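Local coordinates for protein putative enoyl-CoA hydratase (Streptomyces coelicolor A3, PDB 3G64) that probably acts on acyl-CoA thioesters as a trimeric member of the enoyl-CoA hydratase/isomerase (crotonase) family, its exact reaction not being established, at residues A[187-190]-A[191-194]; A[218-221]-A[222-226]; A[231-234]-A[235-239]. All blocks are in the same frame, centred on the assembly; numbering follows the deposited sequence.

Contact 1: A[187-190]-A[191-194]; sequences APEA and ERIG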
ATOM      1  N   ALA A 187      -8.852 -18.597  -6.328  1.00 27.60           N
ATOM      2  CA  ALA A 187      -9.841 -17.570  -5.982  1.00 25.82           C
ATOM      3  C   ALA A 187      -9.966 -17.183  -4.482  1.00 29.74           C
ATOM      4  O   ALA A 187     -10.096 -16.008  -4.169  1.00 28.14           O
ATOM      5  CB  ALA A 187     -11.245 -17.958  -6.550  1.00 25.39           C
ATOM      6  N   PRO A 188      -9.959 -18.164  -3.559  1.00 30.72           N
ATOM      7  CA  PRO A 188     -10.137 -17.751  -2.155  1.00 32.18           C
ATOM      8  C   PRO A 188      -8.964 -16.906  -1.637  1.00 26.50           C
ATOM      9  O   PRO A 188      -9.176 -15.904  -0.973  1.00 28.03           O
ATOM     10  CB  PRO A 188     -10.235 -19.089  -1.391  1.00 34.13           C
ATOM     11  CG  PRO A 188     -10.631 -20.116  -2.440  1.00 32.37           C
ATOM     12  CD  PRO A 188      -9.946 -19.630  -3.717  1.00 35.68           C
ATOM     13  N   GLU A 189      -7.741 -17.310  -1.950  1.00 26.17           N
ATOM     14  CA  GLU A 189      -6.586 -16.539  -1.544  1.00 29.14           C
ATOM     15  C   GLU A 189      -6.614 -15.161  -2.230  1.00 24.12           C
ATOM     16  O   GLU A 189      -6.378 -14.137  -1.593  1.00 26.43           O
ATOM     17  CB  GLU A 189      -5.295 -17.278  -1.912  1.00 27.06           C
ATOM     18  CG  GLU A 189      -4.060 -16.438  -1.575  1.00 28.79           C
ATOM     19  CD  GLU A 189      -2.740 -17.116  -1.877  1.00 35.04           C
ATOM     20  OE1 GLU A 189      -2.718 -18.224  -2.461  1.00 34.54           O
ATOM     21  OE2 GLU A 189      -1.705 -16.516  -1.542  1.00 45.99           O
ATOM     22  N   ALA A 190      -6.904 -15.163  -3.531  1.00 26.50           N
ATOM     23  CA  ALA A 190      -6.990 -13.934  -4.327  1.00 23.55           C
ATOM     24  C   ALA A 190      -7.986 -12.958  -3.705  1.00 27.23           C
ATOM     25  O   ALA A 190      -7.697 -11.763  -3.577  1.00 23.89           O
ATOM     26  CB  ALA A 190      -7.373 -14.255  -5.785  1.00 20.88           C
ATOM     27  N   GLU A 191      -9.151 -13.472  -3.310  1.00 27.02           N
ATOM     28  CA  GLU A 191     -10.152 -12.658  -2.639  1.00 28.20           C
ATOM     29  C   GLU A 191      -9.633 -12.122  -1.300  1.00 26.70           C
ATOM     30  O   GLU A 191      -9.774 -10.948  -0.999  1.00 24.99           O
ATOM     31  CB  GLU A 191     -11.426 -13.483  -2.426  1.00 35.57           C
ATOM     32  CG  GLU A 191     -12.689 -12.655  -2.341  1.00 53.53           C
ATOM     33  CD  GLU A 191     -12.794 -11.849  -1.058  1.00 72.01           C
ATOM     34  OE1 GLU A 191     -12.460 -12.388   0.026  1.00 76.74           O
ATOM     35  OE2 GLU A 191     -13.224 -10.674  -1.132  1.00 80.18           O
ATOM     36  N   ARG A 192      -9.064 -13.000  -0.479  0.57 26.92           N
ATOM     37  CA  ARG A 192      -8.490 -12.583   0.801  0.57 28.59           C
ATOM     38  C   ARG A 192      -7.434 -11.477   0.657  0.57 30.58           C
ATOM     39  O   ARG A 192      -7.423 -10.522   1.430  0.57 32.49           O
ATOM     40  CB  ARG A 192      -7.854 -13.781   1.527  0.57 29.73           C
ATOM     41  CG  ARG A 192      -8.863 -14.800   2.090  0.57 29.02           C
ATOM     42  CD  ARG A 192      -8.208 -15.755   3.118  0.57 30.82           C
ATOM     43  NE  ARG A 192      -6.965 -16.381   2.646  0.57 28.36           N
ATOM     44  CZ  ARG A 192      -6.903 -17.540   1.994  0.57 25.33           C
ATOM     45  NH1 ARG A 192      -8.003 -18.208   1.703  0.57 28.15           N
ATOM     46  NH2 ARG A 192      -5.737 -18.030   1.627  0.57 30.90           N
ATOM     47  N   ILE A 193      -6.523 -11.604  -0.301  1.00 25.70           N
ATOM     48  CA  ILE A 193      -5.432 -10.634  -0.365  1.00 24.04           C
ATOM     49  C   ILE A 193      -5.759  -9.365  -1.142  1.00 25.94           C
ATOM     50  O   ILE A 193      -4.908  -8.470  -1.246  1.00 29.20           O
ATOM     51  CB  ILE A 193      -4.083 -11.249  -0.833  1.00 24.61           C
ATOM     52  CG1 ILE A 193      -4.087 -11.558  -2.332  1.00 24.06           C
ATOM     53  CG2 ILE A 193      -3.711 -12.492   0.002  1.00 23.43           C
ATOM     54  CD1 ILE A 193      -2.839 -12.337  -2.804  1.00 19.63           C
ATOM     55  N   GLY A 194      -6.966  -9.264  -1.697  1.00 25.61           N
ATOM     56  CA  GLY A 194      -7.353  -8.017  -2.356  1.00 21.89           C
ATOM     57  C   GLY A 194      -7.350  -7.956  -3.884  1.00 25.32           C
ATOM     58  O   GLY A 194      -7.508  -6.872  -4.470  1.00 23.37           O
TER
HETATM   59  O   HOH W   1     -11.794 -15.771   0.565  1.00 40.53           O

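Contact 2: A[218-221]-A[222-226]; sequences DGPA and LAHAQ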
ATOM      1  N   ASP A 218     -24.076   3.755 -17.013  1.00 31.83           N
ATOM      2  CA  ASP A 218     -25.325   4.433 -16.697  1.00 35.80           C
ATOM      3  C   ASP A 218     -25.099   5.582 -15.712  1.00 36.80           C
ATOM      4  O   ASP A 218     -26.006   6.378 -15.459  1.00 40.18           O
ATOM      5  CB  ASP A 218     -26.322   3.443 -16.083  1.00 35.28           C
ATOM      6  CG  ASP A 218     -26.985   2.538 -17.134  1.00 42.92           C
ATOM      7  OD1 ASP A 218     -26.971   2.872 -18.341  1.00 43.31           O
ATOM      8  OD2 ASP A 218     -27.538   1.490 -16.736  1.00 42.26           O
ATOM      9  N   GLY A 219     -23.894   5.650 -15.147  1.00 32.88           N
ATOM     10  CA  GLY A 219     -23.588   6.639 -14.132  1.00 31.19           C
ATOM     11  C   GLY A 219     -22.970   7.902 -14.710  1.00 34.82           C
ATOM     12  O   GLY A 219     -22.910   8.064 -15.937  1.00 35.21           O
ATOM     13  N   PRO A 220     -22.505   8.808 -13.829  1.00 28.85           N
ATOM     14  CA  PRO A 220     -21.916  10.063 -14.296  1.00 28.12           C
ATOM     15  C   PRO A 220     -20.457   9.840 -14.791  1.00 29.56           C
ATOM     16  O   PRO A 220     -19.537   9.686 -13.980  1.00 29.81           O
ATOM     17  CB  PRO A 220     -21.964  10.949 -13.045  1.00 28.17           C
ATOM     18  CG  PRO A 220     -21.864  10.013 -11.907  1.00 28.69           C
ATOM     19  CD  PRO A 220     -22.512   8.707 -12.360  1.00 26.97           C
ATOM     20  N   ALA A 221     -20.280   9.859 -16.107  1.00 29.55           N
ATOM     21  CA  ALA A 221     -19.049   9.418 -16.760  1.00 32.23           C
ATOM     22  C   ALA A 221     -17.834  10.265 -16.396  1.00 29.49           C
ATOM     23  O   ALA A 221     -16.764   9.724 -16.107  1.00 30.09           O
ATOM     24  CB  ALA A 221     -19.234   9.379 -18.308  1.00 24.39           C
ATOM     25  N   LEU A 222     -17.995  11.581 -16.432  1.00 27.22           N
ATOM     26  CA  LEU A 222     -16.900  12.480 -16.081  1.00 32.12           C
ATOM     27  C   LEU A 222     -16.442  12.257 -14.638  1.00 33.82           C
ATOM     28  O   LEU A 222     -15.241  12.135 -14.375  1.00 30.10           O
ATOM     29  CB  LEU A 222     -17.284  13.937 -16.314  1.00 27.32           C
ATOM     30  CG  LEU A 222     -16.091  14.891 -16.301  1.00 30.03           C
ATOM     31  CD1 LEU A 222     -15.052  14.486 -17.391  1.00 40.62           C
ATOM     32  CD2 LEU A 222     -16.551  16.339 -16.479  1.00 25.56           C
ATOM     33  N   ALA A 223     -17.399  12.181 -13.715  1.00 31.98           N
ATOM     34  CA  ALA A 223     -17.094  11.828 -12.331  1.00 30.70           C
ATOM     35  C   ALA A 223     -16.329  10.498 -12.196  1.00 29.37           C
ATOM     36  O   ALA A 223     -15.351  10.425 -11.422  1.00 27.59           O
ATOM     37  CB  ALA A 223     -18.375  11.799 -11.474  1.00 28.38           C
ATOM     38  N   HIS A 224     -16.761   9.454 -12.920  1.00 26.52           N
ATOM     39  CA  HIS A 224     -16.066   8.156 -12.872  1.00 24.69           C
ATOM     40  C   HIS A 224     -14.625   8.250 -13.395  1.00 26.86           C
ATOM     41  O   HIS A 224     -13.687   7.748 -12.779  1.00 25.16           O
ATOM     42  CB  HIS A 224     -16.793   7.109 -13.716  1.00 25.38           C
ATOM     43  CG  HIS A 224     -18.078   6.623 -13.115  1.00 30.01           C
ATOM     44  ND1 HIS A 224     -19.090   6.066 -13.875  1.00 30.83           N
ATOM     45  CD2 HIS A 224     -18.519   6.617 -11.835  1.00 29.24           C
ATOM     46  CE1 HIS A 224     -20.097   5.734 -13.081  1.00 32.10           C
ATOM     47  NE2 HIS A 224     -19.781   6.066 -11.843  1.00 32.29           N
ATOM     48  N   ALA A 225     -14.484   8.879 -14.552  1.00 22.21           N
ATOM     49  CA  ALA A 225     -13.211   8.956 -15.238  1.00 26.29           C
ATOM     50  C   ALA A 225     -12.195   9.746 -14.381  1.00 28.81           C
ATOM     51  O   ALA A 225     -11.044   9.332 -14.229  1.00 26.28           O
ATOM     52  CB  ALA A 225     -13.390   9.599 -16.620  1.00 26.42           C
ATOM     53  N   GLN A 226     -12.637  10.863 -13.811  1.00 24.99           N
ATOM     54  CA  GLN A 226     -11.800  11.626 -12.903  1.00 24.84           C
ATOM     55  C   GLN A 226     -11.496  10.882 -11.604  1.00 24.83           C
ATOM     56  O   GLN A 226     -10.458  11.104 -11.005  1.00 30.40           O
ATOM     57  CB  GLN A 226     -12.383  13.014 -12.618  1.00 26.11           C
ATOM     58  CG  GLN A 226     -12.252  13.980 -13.806  1.00 25.53           C
ATOM     59  CD  GLN A 226     -10.803  14.071 -14.330  1.00 31.08           C
ATOM     60  OE1 GLN A 226     -10.447  13.411 -15.297  1.00 30.85           O
ATOM     61  NE2 GLN A 226      -9.975  14.880 -13.670  1.00 26.14           N
TER

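Contact 3: A[231-234]-A[235-239]; sequences LTAE and LDMPL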
ATOM      1  N   LEU A 231      -7.018   8.529  -8.573  1.00 23.64           N
ATOM      2  CA  LEU A 231      -6.416   7.353  -7.945  1.00 26.30           C
ATOM      3  C   LEU A 231      -5.039   7.074  -8.558  1.00 25.57           C
ATOM      4  O   LEU A 231      -4.028   6.893  -7.867  1.00 25.24           O
ATOM      5  CB  LEU A 231      -7.318   6.120  -8.155  1.00 27.00           C
ATOM      6  CG  LEU A 231      -8.481   6.024  -7.169  1.00 28.41           C
ATOM      7  CD1 LEU A 231      -9.577   5.059  -7.684  1.00 26.78           C
ATOM      8  CD2 LEU A 231      -7.971   5.643  -5.779  1.00 23.20           C
ATOM      9  N   THR A 232      -5.018   7.046  -9.874  1.00 22.41           N
ATOM     10  CA  THR A 232      -3.805   6.722 -10.599  1.00 23.39           C
ATOM     11  C   THR A 232      -2.703   7.744 -10.367  1.00 23.07           C
ATOM     12  O   THR A 232      -1.563   7.384 -10.048  1.00 25.60           O
ATOM     13  CB  THR A 232      -4.120   6.602 -12.100  1.00 22.43           C
ATOM     14  OG1 THR A 232      -4.893   5.412 -12.306  1.00 27.97           O
ATOM     15  CG2 THR A 232      -2.866   6.514 -12.909  1.00 19.26           C
ATOM     16  N   ALA A 233      -3.026   9.020 -10.543  1.00 23.31           N
ATOM     17  CA  ALA A 233      -2.009  10.066 -10.355  1.00 24.05           C
ATOM     18  C   ALA A 233      -1.510  10.112  -8.923  1.00 23.04           C
ATOM     19  O   ALA A 233      -0.323  10.300  -8.696  1.00 24.58           O
ATOM     20  CB  ALA A 233      -2.568  11.464 -10.768  1.00 22.32           C
ATOM     21  N   GLU A 234      -2.419   9.981  -7.953  1.00 18.81           N
ATOM     22  CA  GLU A 234      -2.068  10.265  -6.555  1.00 15.55           C
ATOM     23  C   GLU A 234      -1.317   9.112  -5.899  1.00 20.48           C
ATOM     24  O   GLU A 234      -0.749   9.293  -4.817  1.00 21.34           O
ATOM     25  CB  GLU A 234      -3.318  10.669  -5.718  1.00 20.26           C
ATOM     26  CG  GLU A 234      -3.874  12.013  -6.208  1.00 26.44           C
ATOM     27  CD  GLU A 234      -5.117  12.492  -5.470  1.00 35.77           C
ATOM     28  OE1 GLU A 234      -5.505  11.863  -4.450  1.00 34.32           O
ATOM     29  OE2 GLU A 234      -5.692  13.522  -5.914  1.00 37.54           O
ATOM     30  N   LEU A 235      -1.273   7.947  -6.559  1.00 18.47           N
ATOM     31  CA  LEU A 235      -0.337   6.902  -6.145  1.00 18.73           C
ATOM     32  C   LEU A 235       1.106   7.420  -6.240  1.00 21.44           C
ATOM     33  O   LEU A 235       2.013   6.906  -5.567  1.00 22.02           O
ATOM     34  CB  LEU A 235      -0.468   5.638  -7.018  1.00 18.70           C
ATOM     35  CG  LEU A 235      -1.745   4.838  -6.732  1.00 22.40           C
ATOM     36  CD1 LEU A 235      -1.888   3.780  -7.827  1.00 25.69           C
ATOM     37  CD2 LEU A 235      -1.685   4.186  -5.350  1.00 20.27           C
ATOM     38  N   ASP A 236       1.307   8.448  -7.060  1.00 18.49           N
ATOM     39  CA  ASP A 236       2.673   8.899  -7.393  1.00 19.62           C
ATOM     40  C   ASP A 236       2.919  10.305  -6.880  1.00 21.57           C
ATOM     41  O   ASP A 236       3.891  10.963  -7.276  1.00 19.24           O
ATOM     42  CB  ASP A 236       2.889   8.888  -8.914  1.00 21.94           C
ATOM     43  CG  ASP A 236       2.838   7.492  -9.502  1.00 25.76           C
ATOM     44  OD1 ASP A 236       3.015   6.523  -8.721  1.00 23.07           O
ATOM     45  OD2 ASP A 236       2.616   7.365 -10.733  1.00 23.67           O
HETATM   46  N   MSE A 237       2.044  10.778  -5.998  1.00 20.40           N
HETATM   47  CA  MSE A 237       2.161  12.162  -5.485  1.00 22.27           C
HETATM   48  C   MSE A 237       2.176  12.205  -3.971  1.00 24.66           C
HETATM   49  O   MSE A 237       1.679  11.289  -3.339  1.00 23.30           O
HETATM   50  CB  MSE A 237       0.954  12.994  -5.932  1.00 19.73           C
HETATM   51  CG  MSE A 237       0.865  13.118  -7.437  1.00 19.47           C
HETATM   52 SE   MSE A 237      -0.952  13.670  -8.013  0.87 31.18          SE
HETATM   53  CE  MSE A 237      -1.071  15.410  -7.077  1.00 22.78           C
ATOM     54  N   PRO A 238       2.723  13.296  -3.394  1.00 26.40           N
ATOM     55  CA  PRO A 238       2.663  13.524  -1.951  1.00 23.26           C
ATOM     56  C   PRO A 238       1.288  14.073  -1.499  1.00 25.12           C
ATOM     57  O   PRO A 238       0.521  14.631  -2.291  1.00 21.13           O
ATOM     58  CB  PRO A 238       3.744  14.587  -1.727  1.00 23.67           C
ATOM     59  CG  PRO A 238       3.725  15.381  -2.996  1.00 25.06           C
ATOM     60  CD  PRO A 238       3.567  14.302  -4.067  1.00 26.07           C
ATOM     61  N   LEU A 239       0.998  13.919  -0.210  1.00 25.59           N
ATOM     62  CA  LEU A 239      -0.273  14.393   0.348  1.00 25.88           C
ATOM     63  C   LEU A 239      -0.621  15.839  -0.057  1.00 25.84           C
ATOM     64  O   LEU A 239      -1.731  16.074  -0.558  1.00 25.81           O
ATOM     65  CB  LEU A 239      -0.272  14.249   1.870  1.00 29.77           C
ATOM     66  CG  LEU A 239      -1.514  14.754   2.622  1.00 31.42           C
ATOM     67  CD1 LEU A 239      -2.749  14.035   2.117  1.00 27.21           C
ATOM     68  CD2 LEU A 239      -1.328  14.538   4.120  1.00 30.50           C
TER

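Contact 1: A[187-190]-A[191-194]
In one of the two conformers of Arg192, the one described here, a bend at chi3 (-50°) turns the guanidinium back along the helix toward Pro188 and Glu189, while Glu189, with CG anti to the backbone N (chi1 176°), runs straight outward. The two side chains cross at about a right angle. In this conformer one guanidinium face lies over the Glu189 backbone, CZ 3.7 Å from Glu189 CA, and NH2 comes to 3.6 Å from Glu189 CB. No salt bridge joins the pair, Glu189 OE1 staying 5.1 Å from Arg192 NH2. Glu189 OE2 is instead paired with Arg177 of helix 172-181, the helix on which Ile193 also packs. Pro188 O serves twice, taking the Arg192 N-H at 2.9 Å and a water that also makes a weak bond to Glu191 OE1. Gly194, with positive phi, ends the helix in a Schellman motif; its N makes weak bonds to Ala190 O (3.2 Å) and Glu191 O. The chemistry implies that backbone bonds hold the turns and that the Glu189 carboxylate is satisfied by Arg177, while Arg192, being in two conformers, probably adds only a loose contact.

Contact 2: A[218-221]-A[222-226]
The backbone bonds that start helix 221-234 tie Pro220 to His224 and Ala221 to Ala225, and they show how a proline can open a helix. Pro220 stands at the N-cap position, and its carbonyl O takes the His224 N-H at 3.0 Å. One residue on, Ala225 N gives a 2.9 Å bond to Ala221 O.

Aromatic and polar packing centres on the His224 imidazole. With CG beside its own backbone N and anti to the carbonyl carbon (chi1 -73°), the ring swings back over the start of the helix and crosses the Pro220 ring at about a right angle. Pro220 O lies over one imidazole face, nearer the rim than the middle and 3.5 Å from CG, so one carbonyl both accepts the backbone N-H of His224 and sits against its ring. Farther out, His224 NE2 meets Pro220 CD at 3.8 Å, and CE1 reaches Gly219 CA at the same distance. The Gly219 backbone, which carries no side chain, thus lies close against the ring.

The apolar share is small: Pro220 CG touches Ala223 CB at 3.9 Å. Outside the segments Pro220 packs on Trp274, and on the second subunit Thr151, Leu155 and Met180 meet Pro220, Ala223 and His224 respectively.

Chemically, Pro220 O is used twice, by the N-H and against the ring, the latter probably only a weak electrostatic contact, while the paired backbone bonds fix the first turn that carries the imidazole to the subunit interface.

Contact 3: A[231-234]-A[235-239]
Met237, a selenomethionine here, folds back over the last turn of helix 221-234, its SE 3.9 Å from Ala233 CB and 3.8 Å from Glu234 CG. Its CG lies beside the backbone N, anti to the carbonyl carbon (chi1 -62°), which brings it 3.3 Å from Ala233 O. That oxygen also receives Asp236 N at 3.0 Å, from a donor well above the carbonyl plane, so a polar and an apolar neighbour share it. Leu235 places CG 3.3 Å from Leu231 O, the acceptor of its own backbone N-H. A weak bond from Met237 N to Glu234 O, 3.4 Å long, closes a type I turn.

The next shell holds these groups in place. Leu245 of helix 239-253 meets Ala233, Glu234 and Met237, and Tyr164 of the same chain binds Asp236 OD1. Asp236 OD2 accepts Leu239 N of the third subunit and, by the same bond repeated round the trimer, Leu239 N of this chain binds Asp236 OD2 of the second subunit, whose Arg168 reaches Glu234 O. Pro238 stands at the N-cap position of the following helix. The whole is a tight connection between two helices, its type I turn built into the trimer interface of a crotonase-fold protein.

Contacts 2 and 3 hold the two ends of helix 221-234, their nearest atoms about 5 Å apart, whereas contact 1 belongs to the short helix 187-193, its centre about 28 Å and 25 Å from theirs. All three are partly buried, but contact 1 alone includes exposed touching residues, and its long charged side chains suit that setting. Contact 2 opens a helix with a proline and an imidazole; contact 3 ends one with a type I turn and a methionine side chain (here selenomethionine). The principle illustrated is that local chemistry varies with place: charged groups and a water in 187-194, packing on the second subunit in contact 2, and packing plus hydrogen bonds to both other subunits in contact 3.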